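Local coordinates for protein LbaCas13a H328A (C2c2) (Lachnospiraceae bacterium NK4A179, PDB 5WLH) that probably processes precursor CRISPR RNA into its own guide and, directed by that guide, cleaves RNA as a CRISPR-Cas13a nuclease, at residues R739-F742 against I743-A746; N787-G790 against Q791-N795; P801-T804 against L805-C809. All coordinates share one frame; numbering follows the deposited sequence.

Contact 1: R739-F742 against I743-A746; sequences RERF and ITKA
The carbonyl oxygen of Glu-740 is gripped twice by Thr-744, one helical turn on. Thr-744 N supplies the ordinary helix bond to Glu-740 O at 3.1 Å, and Thr-744 OG1 gives its proton to the same Glu-740 O, also at 3.1 Å. The two donors come from opposite faces of the carbonyl plane. The hydroxyl is placed there because OG1 stands beside the backbone N, with chi1 at -67°; threonine therefore suits this exposed position, where its hydroxyl folds back onto the main chain. Three more i to i+4 bonds follow, the straightest from Lys-745 N to Arg-741 O at 2.9 Å.

Side chains four residues apart also lie together. Arg-739 and Ile-743 run side by side, and Ile-743 CD1 sits over the centre of one guanidinium face, 3.9 Å from Arg-739 CZ. A flat cation can rest a face on a methyl group and keep its N-H groups for partners at its edge: Arg-739 NH2 forms a salt bridge to Glu-740 OE2 at 3.3 Å, while NE makes a hydrogen bond to Tyr-803 O. Farther along, Arg-741 NH2 lies 3.4 Å from Lys-745 CG, so the aliphatic stem of the lysine packs against the arginine head. Phe-742 is buried, its side chain packing on Leu-846 of helix 843-861.

Arg-741 NE and Lys-745 NZ are 4.0 Å apart, but both form salt bridges to Glu-856 on helix 843-861. That shared carboxylate probably offsets their mutual charge, so the two cations tie this turn of helix 736-745 to its neighbour.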
ATOM      1  N   ARG A 739     -20.834 -24.719  -5.179  1.00 37.20           N
ATOM      2  CA  ARG A 739     -21.434 -23.416  -4.913  1.00 38.05           C
ATOM      3  C   ARG A 739     -22.806 -23.561  -4.263  1.00 38.59           C
ATOM      4  O   ARG A 739     -23.075 -22.962  -3.214  1.00 39.26           O
ATOM      5  CB  ARG A 739     -21.523 -22.628  -6.213  1.00 39.45           C
ATOM      6  CG  ARG A 739     -22.173 -21.275  -6.101  1.00 38.74           C
ATOM      7  CD  ARG A 739     -22.556 -20.834  -7.494  1.00 44.06           C
ATOM      8  NE  ARG A 739     -23.376 -19.635  -7.489  1.00 51.68           N
ATOM      9  CZ  ARG A 739     -24.703 -19.627  -7.496  1.00 56.23           C
ATOM     10  NH1 ARG A 739     -25.343 -18.467  -7.496  1.00 57.28           N
ATOM     11  NH2 ARG A 739     -25.387 -20.767  -7.496  1.00 54.58           N
ATOM     12  N   GLU A 740     -23.685 -24.367  -4.867  1.00 37.77           N
ATOM     13  CA  GLU A 740     -25.028 -24.552  -4.312  1.00 44.07           C
ATOM     14  C   GLU A 740     -24.984 -25.103  -2.890  1.00 42.71           C
ATOM     15  O   GLU A 740     -25.767 -24.682  -2.029  1.00 45.08           O
ATOM     16  CB  GLU A 740     -25.849 -25.471  -5.217  1.00 51.60           C
ATOM     17  CG  GLU A 740     -25.865 -25.061  -6.690  1.00 60.43           C
ATOM     18  CD  GLU A 740     -26.815 -23.904  -6.989  1.00 68.72           C
ATOM     19  OE1 GLU A 740     -27.390 -23.332  -6.034  1.00 70.59           O
ATOM     20  OE2 GLU A 740     -26.990 -23.570  -8.184  1.00 70.95           O
ATOM     21  N   ARG A 741     -24.068 -26.037  -2.616  1.00 44.09           N
ATOM     22  CA  ARG A 741     -23.981 -26.634  -1.288  1.00 47.18           C
ATOM     23  C   ARG A 741     -23.331 -25.697  -0.279  1.00 46.84           C
ATOM     24  O   ARG A 741     -23.676 -25.728   0.911  1.00 43.80           O
ATOM     25  CB  ARG A 741     -23.199 -27.946  -1.348  1.00 52.65           C
ATOM     26  CG  ARG A 741     -23.976 -29.114  -1.927  1.00 58.49           C
ATOM     27  CD  ARG A 741     -23.882 -30.327  -1.016  1.00 66.11           C
ATOM     28  NE  ARG A 741     -23.874 -29.952   0.400  1.00 72.59           N
ATOM     29  CZ  ARG A 741     -24.961 -29.674   1.119  1.00 76.58           C
ATOM     30  NH1 ARG A 741     -26.170 -29.726   0.571  1.00 76.02           N
ATOM     31  NH2 ARG A 741     -24.837 -29.341   2.399  1.00 78.33           N
ATOM     32  N   PHE A 742     -22.376 -24.877  -0.723  1.00 42.41           N
ATOM     33  CA  PHE A 742     -21.835 -23.849   0.156  1.00 38.76           C
ATOM     34  C   PHE A 742     -22.932 -22.889   0.596  1.00 33.49           C
ATOM     35  O   PHE A 742     -22.997 -22.511   1.770  1.00 39.75           O
ATOM     36  CB  PHE A 742     -20.704 -23.102  -0.555  1.00 39.92           C
ATOM     37  CG  PHE A 742     -20.210 -21.882   0.182  1.00 37.90           C
ATOM     38  CD1 PHE A 742     -20.854 -20.654   0.044  1.00 37.20           C
ATOM     39  CD2 PHE A 742     -19.094 -21.957   0.994  1.00 40.13           C
ATOM     40  CE1 PHE A 742     -20.396 -19.535   0.711  1.00 35.28           C
ATOM     41  CE2 PHE A 742     -18.631 -20.840   1.667  1.00 40.62           C
ATOM     42  CZ  PHE A 742     -19.280 -19.631   1.527  1.00 37.32           C
ATOM     43  N   ILE A 743     -23.788 -22.482  -0.340  1.00 33.16           N
ATOM     44  CA  ILE A 743     -24.842 -21.514  -0.047  1.00 39.12           C
ATOM     45  C   ILE A 743     -25.847 -22.110   0.929  1.00 47.01           C
ATOM     46  O   ILE A 743     -26.293 -21.448   1.875  1.00 45.44           O
ATOM     47  CB  ILE A 743     -25.526 -21.072  -1.354  1.00 40.87           C
ATOM     48  CG1 ILE A 743     -24.567 -20.241  -2.223  1.00 36.32           C
ATOM     49  CG2 ILE A 743     -26.806 -20.282  -1.070  1.00 45.19           C
ATOM     50  CD1 ILE A 743     -25.080 -20.029  -3.627  1.00 39.15           C
ATOM     51  N   THR A 744     -26.208 -23.375   0.714  1.00 48.89           N
ATOM     52  CA  THR A 744     -27.141 -24.049   1.607  1.00 47.49           C
ATOM     53  C   THR A 744     -26.554 -24.195   3.006  1.00 47.69           C
ATOM     54  O   THR A 744     -27.177 -23.792   3.996  1.00 47.58           O
ATOM     55  CB  THR A 744     -27.506 -25.406   1.022  1.00 44.94           C
ATOM     56  OG1 THR A 744     -28.250 -25.207  -0.186  1.00 41.51           O
ATOM     57  CG2 THR A 744     -28.342 -26.210   2.019  1.00 50.04           C
ATOM     58  N   LYS A 745     -25.349 -24.768   3.104  1.00 49.04           N
ATOM     59  CA  LYS A 745     -24.712 -24.958   4.406  1.00 53.26           C
ATOM     60  C   LYS A 745     -24.548 -23.633   5.140  1.00 56.13           C
ATOM     61  O   LYS A 745     -24.742 -23.561   6.358  1.00 53.47           O
ATOM     62  CB  LYS A 745     -23.354 -25.644   4.237  1.00 58.24           C
ATOM     63  CG  LYS A 745     -23.359 -27.145   4.519  1.00 64.64           C
ATOM     64  CD  LYS A 745     -21.943 -27.739   4.507  1.00 67.34           C
ATOM     65  CE  LYS A 745     -21.430 -27.980   3.086  1.00 68.86           C
ATOM     66  NZ  LYS A 745     -20.874 -29.352   2.917  1.00 67.57           N
ATOM     67  N   ALA A 746     -24.181 -22.579   4.420  1.00 59.25           N
ATOM     68  CA  ALA A 746     -24.134 -21.243   5.002  1.00 59.03           C
ATOM     69  C   ALA A 746     -25.540 -20.654   5.040  1.00 56.28           C
ATOM     70  O   ALA A 746     -25.968 -20.120   6.057  1.00 57.90           O
ATOM     71  CB  ALA A 746     -23.191 -20.340   4.211  1.00 59.37           C
TER

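Contact 2: N787-G790 against Q791-N795; sequences NDFG and QRIKN
Asp-788 and Arg-792 make the ionic contact, lying side by side and pointing the same way from adjacent turns. Asp-788 OD1 comes to the edge of the guanidinium, near its plane, and forms a salt bridge with Arg-792 NH2 at 3.3 Å. The hydrogen bond within it is weak, with an N-H...O angle of 146° and the carboxylate and guanidinium planes turned 37° apart. The arginine chain bends at chi3 (93°), which brings its head back toward the aspartate. An acid followed four residues later by a base suits such a helix face, since the i to i+4 spacing sets the two charges on neighbouring turns.

Backbone bonds of the same spacing bind the turns. Arg-792 N reaches Asp-788 O at 3.0 Å, and Lys-794 N meets Gly-790 O at the same length. Lys-794 also sets its aliphatic CG 3.6 Å from Gly-790 O before its chain leads the amine away. Ile-793 is tight against the main chain, its CG1 only 3.1 Å from Phe-789 O. Although residues 788-790 read Asp-Phe-Gly, they are an unbroken part of helix 786-799 and do not form the kinase motif of that sequence. The helix is amphipathic here: the charged pair borders the solvent-facing side, while Phe-789 and Ile-793 are buried against helix 805-813, and Phe-789 also touches Leu-845 and Leu-846 of helix 843-861.

Apolar contact between those two is slight. Their side chains pass at a slant, and Ile-793 CD1 approaches Phe-789 CE2 at 4.1 Å.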
ATOM      1  N   ASN A 787     -26.143 -16.311  11.868  1.00 49.39           N
ATOM      2  CA  ASN A 787     -27.354 -15.824  11.217  1.00 51.46           C
ATOM      3  C   ASN A 787     -27.052 -14.597  10.367  1.00 50.08           C
ATOM      4  O   ASN A 787     -27.586 -14.451   9.259  1.00 50.16           O
ATOM      5  CB  ASN A 787     -28.433 -15.505  12.257  1.00 50.56           C
ATOM      6  CG  ASN A 787     -29.656 -14.840  11.639  1.00 54.06           C
ATOM      7  OD1 ASN A 787     -30.391 -15.462  10.873  1.00 54.86           O
ATOM      8  ND2 ASN A 787     -29.869 -13.564  11.960  1.00 55.08           N
ATOM      9  N   ASP A 788     -26.199 -13.707  10.874  1.00 50.44           N
ATOM     10  CA  ASP A 788     -25.756 -12.551  10.102  1.00 50.94           C
ATOM     11  C   ASP A 788     -25.069 -12.994   8.818  1.00 47.90           C
ATOM     12  O   ASP A 788     -25.469 -12.607   7.711  1.00 46.69           O
ATOM     13  CB  ASP A 788     -24.813 -11.701  10.957  1.00 55.97           C
ATOM     14  CG  ASP A 788     -25.059 -10.217  10.802  1.00 60.63           C
ATOM     15  OD1 ASP A 788     -25.220  -9.754   9.651  1.00 58.45           O
ATOM     16  OD2 ASP A 788     -25.089  -9.514  11.836  1.00 64.76           O
ATOM     17  N   PHE A 789     -24.027 -13.816   8.957  1.00 49.21           N
ATOM     18  CA  PHE A 789     -23.332 -14.410   7.824  1.00 47.96           C
ATOM     19  C   PHE A 789     -24.307 -14.962   6.792  1.00 45.28           C
ATOM     20  O   PHE A 789     -24.304 -14.545   5.629  1.00 41.68           O
ATOM     21  CB  PHE A 789     -22.398 -15.511   8.339  1.00 49.23           C
ATOM     22  CG  PHE A 789     -21.311 -15.894   7.378  1.00 52.60           C
ATOM     23  CD1 PHE A 789     -20.151 -15.136   7.281  1.00 50.65           C
ATOM     24  CD2 PHE A 789     -21.442 -17.021   6.579  1.00 53.65           C
ATOM     25  CE1 PHE A 789     -19.146 -15.493   6.396  1.00 49.32           C
ATOM     26  CE2 PHE A 789     -20.437 -17.383   5.688  1.00 54.51           C
ATOM     27  CZ  PHE A 789     -19.289 -16.618   5.599  1.00 51.21           C
ATOM     28  N   GLY A 790     -25.182 -15.881   7.214  1.00 43.28           N
ATOM     29  CA  GLY A 790     -26.117 -16.476   6.271  1.00 38.50           C
ATOM     30  C   GLY A 790     -27.090 -15.476   5.681  1.00 42.08           C
ATOM     31  O   GLY A 790     -27.511 -15.616   4.528  1.00 47.28           O
ATOM     32  N   GLN A 791     -27.453 -14.450   6.453  1.00 45.88           N
ATOM     33  CA  GLN A 791     -28.347 -13.420   5.936  1.00 49.85           C
ATOM     34  C   GLN A 791     -27.715 -12.690   4.756  1.00 44.67           C
ATOM     35  O   GLN A 791     -28.346 -12.512   3.704  1.00 41.83           O
ATOM     36  CB  GLN A 791     -28.712 -12.437   7.051  1.00 55.29           C
ATOM     37  CG  GLN A 791     -29.972 -11.632   6.783  1.00 61.95           C
ATOM     38  CD  GLN A 791     -31.175 -12.510   6.495  1.00 67.07           C
ATOM     39  OE1 GLN A 791     -31.628 -12.611   5.353  1.00 69.96           O
ATOM     40  NE2 GLN A 791     -31.699 -13.151   7.532  1.00 68.29           N
ATOM     41  N   ARG A 792     -26.459 -12.268   4.907  1.00 49.80           N
ATOM     42  CA  ARG A 792     -25.799 -11.553   3.821  1.00 43.81           C
ATOM     43  C   ARG A 792     -25.605 -12.448   2.609  1.00 38.28           C
ATOM     44  O   ARG A 792     -25.754 -11.991   1.467  1.00 42.24           O
ATOM     45  CB  ARG A 792     -24.468 -10.977   4.293  1.00 51.37           C
ATOM     46  CG  ARG A 792     -24.570 -10.276   5.623  1.00 54.98           C
ATOM     47  CD  ARG A 792     -23.208  -9.888   6.130  1.00 58.99           C
ATOM     48  NE  ARG A 792     -22.835  -8.534   5.744  1.00 65.31           N
ATOM     49  CZ  ARG A 792     -23.130  -7.452   6.457  1.00 66.38           C
ATOM     50  NH1 ARG A 792     -22.751  -6.251   6.038  1.00 65.97           N
ATOM     51  NH2 ARG A 792     -23.804  -7.574   7.593  1.00 65.79           N
ATOM     52  N   ILE A 793     -25.292 -13.730   2.834  1.00 38.47           N
ATOM     53  CA  ILE A 793     -25.186 -14.679   1.727  1.00 40.48           C
ATOM     54  C   ILE A 793     -26.491 -14.728   0.946  1.00 38.78           C
ATOM     55  O   ILE A 793     -26.503 -14.660  -0.291  1.00 41.62           O
ATOM     56  CB  ILE A 793     -24.801 -16.078   2.245  1.00 45.62           C
ATOM     57  CG1 ILE A 793     -23.505 -16.019   3.048  1.00 48.75           C
ATOM     58  CG2 ILE A 793     -24.701 -17.064   1.087  1.00 45.92           C
ATOM     59  CD1 ILE A 793     -22.263 -16.082   2.214  1.00 50.14           C
ATOM     60  N   LYS A 794     -27.618 -14.853   1.656  1.00 44.77           N
ATOM     61  CA  LYS A 794     -28.899 -14.921   0.959  1.00 47.04           C
ATOM     62  C   LYS A 794     -29.191 -13.616   0.232  1.00 42.63           C
ATOM     63  O   LYS A 794     -29.707 -13.623  -0.895  1.00 42.19           O
ATOM     64  CB  LYS A 794     -30.034 -15.274   1.931  1.00 56.03           C
ATOM     65  CG  LYS A 794     -30.163 -16.770   2.345  1.00 62.42           C
ATOM     66  CD  LYS A 794     -30.812 -17.664   1.250  1.00 66.77           C
ATOM     67  CE  LYS A 794     -29.867 -18.054   0.106  1.00 68.09           C
ATOM     68  NZ  LYS A 794     -30.550 -18.550  -1.121  1.00 69.76           N
ATOM     69  N   ASN A 795     -28.852 -12.482   0.849  1.00 43.33           N
ATOM     70  CA  ASN A 795     -28.980 -11.202   0.157  1.00 45.89           C
ATOM     71  C   ASN A 795     -28.140 -11.188  -1.115  1.00 43.15           C
ATOM     72  O   ASN A 795     -28.612 -10.775  -2.182  1.00 42.72           O
ATOM     73  CB  ASN A 795     -28.577 -10.064   1.092  1.00 52.07           C
ATOM     74  CG  ASN A 795     -28.789  -8.703   0.468  1.00 64.83           C
ATOM     75  OD1 ASN A 795     -27.998  -7.780   0.672  1.00 76.24           O
ATOM     76  ND2 ASN A 795     -29.862  -8.569  -0.307  1.00 67.49           N
TER

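Contact 3: P801-T804 against L805-C809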
ATOM      1  N   PRO A 801     -28.432 -14.228  -8.746  1.00 55.81           N
ATOM      2  CA  PRO A 801     -28.300 -15.677  -8.547  1.00 55.60           C
ATOM      3  C   PRO A 801     -27.086 -16.275  -9.224  1.00 52.67           C
ATOM      4  O   PRO A 801     -26.657 -17.365  -8.829  1.00 55.52           O
ATOM      5  CB  PRO A 801     -29.598 -16.237  -9.149  1.00 57.47           C
ATOM      6  CG  PRO A 801     -30.540 -15.076  -9.165  1.00 60.23           C
ATOM      7  CD  PRO A 801     -29.685 -13.878  -9.431  1.00 59.71           C
ATOM      8  N   ASP A 802     -26.522 -15.607 -10.225  1.00 49.98           N
ATOM      9  CA  ASP A 802     -25.423 -16.151 -11.005  1.00 49.05           C
ATOM     10  C   ASP A 802     -24.051 -15.799 -10.446  1.00 42.85           C
ATOM     11  O   ASP A 802     -23.048 -16.086 -11.106  1.00 44.24           O
ATOM     12  CB  ASP A 802     -25.515 -15.660 -12.453  1.00 54.26           C
ATOM     13  CG  ASP A 802     -26.848 -15.999 -13.104  1.00 60.66           C
ATOM     14  OD1 ASP A 802     -27.496 -16.974 -12.661  1.00 62.58           O
ATOM     15  OD2 ASP A 802     -27.243 -15.288 -14.056  1.00 60.40           O
ATOM     16  N   TYR A 803     -23.979 -15.167  -9.277  1.00 40.14           N
ATOM     17  CA  TYR A 803     -22.688 -14.865  -8.668  1.00 39.44           C
ATOM     18  C   TYR A 803     -21.954 -16.156  -8.349  1.00 39.05           C
ATOM     19  O   TYR A 803     -22.490 -17.038  -7.668  1.00 38.57           O
ATOM     20  CB  TYR A 803     -22.862 -14.045  -7.385  1.00 40.53           C
ATOM     21  CG  TYR A 803     -23.073 -12.553  -7.587  1.00 45.92           C
ATOM     22  CD1 TYR A 803     -22.626 -11.909  -8.731  1.00 47.77           C
ATOM     23  CD2 TYR A 803     -23.723 -11.792  -6.619  1.00 53.44           C
ATOM     24  CE1 TYR A 803     -22.826 -10.538  -8.913  1.00 52.57           C
ATOM     25  CE2 TYR A 803     -23.927 -10.428  -6.788  1.00 55.27           C
ATOM     26  CZ  TYR A 803     -23.477  -9.806  -7.934  1.00 56.65           C
ATOM     27  OH  TYR A 803     -23.687  -8.450  -8.099  1.00 58.40           O
ATOM     28  N   THR A 804     -20.724 -16.262  -8.838  1.00 33.06           N
ATOM     29  CA  THR A 804     -19.899 -17.417  -8.538  1.00 30.63           C
ATOM     30  C   THR A 804     -19.608 -17.484  -7.043  1.00 31.48           C
ATOM     31  O   THR A 804     -19.834 -16.533  -6.295  1.00 30.90           O
ATOM     32  CB  THR A 804     -18.592 -17.343  -9.321  1.00 30.51           C
ATOM     33  OG1 THR A 804     -17.838 -16.216  -8.860  1.00 29.42           O
ATOM     34  CG2 THR A 804     -18.878 -17.162 -10.783  1.00 31.20           C
ATOM     35  N   LEU A 805     -19.101 -18.642  -6.605  1.00 28.90           N
ATOM     36  CA  LEU A 805     -18.629 -18.761  -5.229  1.00 29.62           C
ATOM     37  C   LEU A 805     -17.554 -17.723  -4.939  1.00 28.80           C
ATOM     38  O   LEU A 805     -17.544 -17.108  -3.864  1.00 27.76           O
ATOM     39  CB  LEU A 805     -18.093 -20.170  -4.970  1.00 29.07           C
ATOM     40  CG  LEU A 805     -17.408 -20.437  -3.623  1.00 34.59           C
ATOM     41  CD1 LEU A 805     -18.349 -20.216  -2.447  1.00 33.86           C
ATOM     42  CD2 LEU A 805     -16.864 -21.863  -3.582  1.00 34.77           C
ATOM     43  N   ALA A 806     -16.639 -17.517  -5.884  1.00 26.87           N
ATOM     44  CA  ALA A 806     -15.627 -16.485  -5.682  1.00 26.40           C
ATOM     45  C   ALA A 806     -16.281 -15.130  -5.453  1.00 26.97           C
ATOM     46  O   ALA A 806     -15.864 -14.376  -4.571  1.00 25.84           O
ATOM     47  CB  ALA A 806     -14.688 -16.433  -6.886  1.00 25.60           C
ATOM     48  N   GLN A 807     -17.321 -14.812  -6.232  1.00 27.27           N
ATOM     49  CA  GLN A 807     -17.963 -13.507  -6.100  1.00 28.65           C
ATOM     50  C   GLN A 807     -18.738 -13.389  -4.800  1.00 29.63           C
ATOM     51  O   GLN A 807     -18.784 -12.307  -4.207  1.00 27.01           O
ATOM     52  CB  GLN A 807     -18.853 -13.239  -7.312  1.00 29.48           C
ATOM     53  CG  GLN A 807     -18.023 -13.102  -8.588  1.00 31.55           C
ATOM     54  CD  GLN A 807     -18.836 -13.088  -9.865  1.00 33.10           C
ATOM     55  OE1 GLN A 807     -19.878 -13.745  -9.975  1.00 35.48           O
ATOM     56  NE2 GLN A 807     -18.353 -12.345 -10.845  1.00 31.23           N
ATOM     57  N   ILE A 808     -19.317 -14.490  -4.314  1.00 28.52           N
ATOM     58  CA  ILE A 808     -19.893 -14.464  -2.975  1.00 30.22           C
ATOM     59  C   ILE A 808     -18.808 -14.193  -1.938  1.00 29.89           C
ATOM     60  O   ILE A 808     -18.984 -13.365  -1.035  1.00 31.44           O
ATOM     61  CB  ILE A 808     -20.649 -15.775  -2.686  1.00 30.66           C
ATOM     62  CG1 ILE A 808     -21.809 -15.927  -3.665  1.00 37.37           C
ATOM     63  CG2 ILE A 808     -21.144 -15.772  -1.262  1.00 29.25           C
ATOM     64  CD1 ILE A 808     -22.401 -17.328  -3.703  1.00 38.30           C
ATOM     65  N   CYS A 809     -17.659 -14.879  -2.057  1.00 28.54           N
ATOM     66  CA  CYS A 809     -16.563 -14.650  -1.120  1.00 25.28           C
ATOM     67  C   CYS A 809     -16.109 -13.201  -1.144  1.00 26.86           C
ATOM     68  O   CYS A 809     -15.847 -12.609  -0.094  1.00 29.25           O
ATOM     69  CB  CYS A 809     -15.366 -15.541  -1.444  1.00 32.71           C
ATOM     70  SG  CYS A 809     -15.585 -17.291  -1.075  1.00 36.78           S
TER
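The chain is extended at Thr-804 and turns helical at Leu-805, which makes Thr-804 the N-cap of helix 805-813; the first i to i+4 bond of the helix runs from Ile-808 N to Thr-804 O at 2.9 Å.

Thr-804 and Gln-807 complete a capping box, each side chain serving the other's backbone. Gln-807 N, in the first turn, donates to Thr-804 OG1 at 3.0 Å. In return Thr-804 N donates to Gln-807 OE1 at 2.9 Å, meeting the amide oxygen from a direction tilted 23° out of the carbonyl plane. Threonine suits the cap because its short hydroxyl, held between backbone N and carbonyl carbon by a chi1 of 65°, can turn inward over the helix end. Glutamine suits the third helical position because its longer chain, extended beyond CG, carries OE1 back to the N-H before the helix. An alanine in place of Gln-807 would probably leave Thr-804 N without this acceptor and let the chain ahead of the helix move more freely.

Gln-807 OE1 also lies 3.5 Å from Tyr-803 CD1. Ring and amide planes stand 81° apart, so this is a crossing of flat groups and not a stack. Ile-808 adds apolar contact from the next turn, its CG1 lying 4.3 Å from Tyr-803 CB.

Around this helix start, Tyr-803 and Ile-808 pack on Ile-796 of helix 786-799, Leu-805 rests on Val-738 of helix 736-745, Ala-806 meets Ala-672 and Val-675 in loops, and Gln-807 touches Trp-933 of helix 915-941.

Overall arrangement
Contacts 1 and 2 lie on helices 736-745 and 786-799, and contact 3 spans the loop and the start of helix 805-813; together they pack into one small cluster. The centre of contact 1 is about 11 Å from the centres of both others. Apolar side chains join all three: Ile-743 CD1 meets Ile-808 CD1 at 3.8 Å, Ile-793 CD1 reaches Ile-808 CG2 at 3.7 Å, and Phe-742 CE1 lies 4.2 Å from Ile-793 CD1. Phe-742 CD1 adds a contact with Leu-805 CD1 at 3.6 Å. The bound RNA is nearest contact 3, about 8 Å between nearest atoms, against about 12 Å for contact 2 and 13 Å for contact 1.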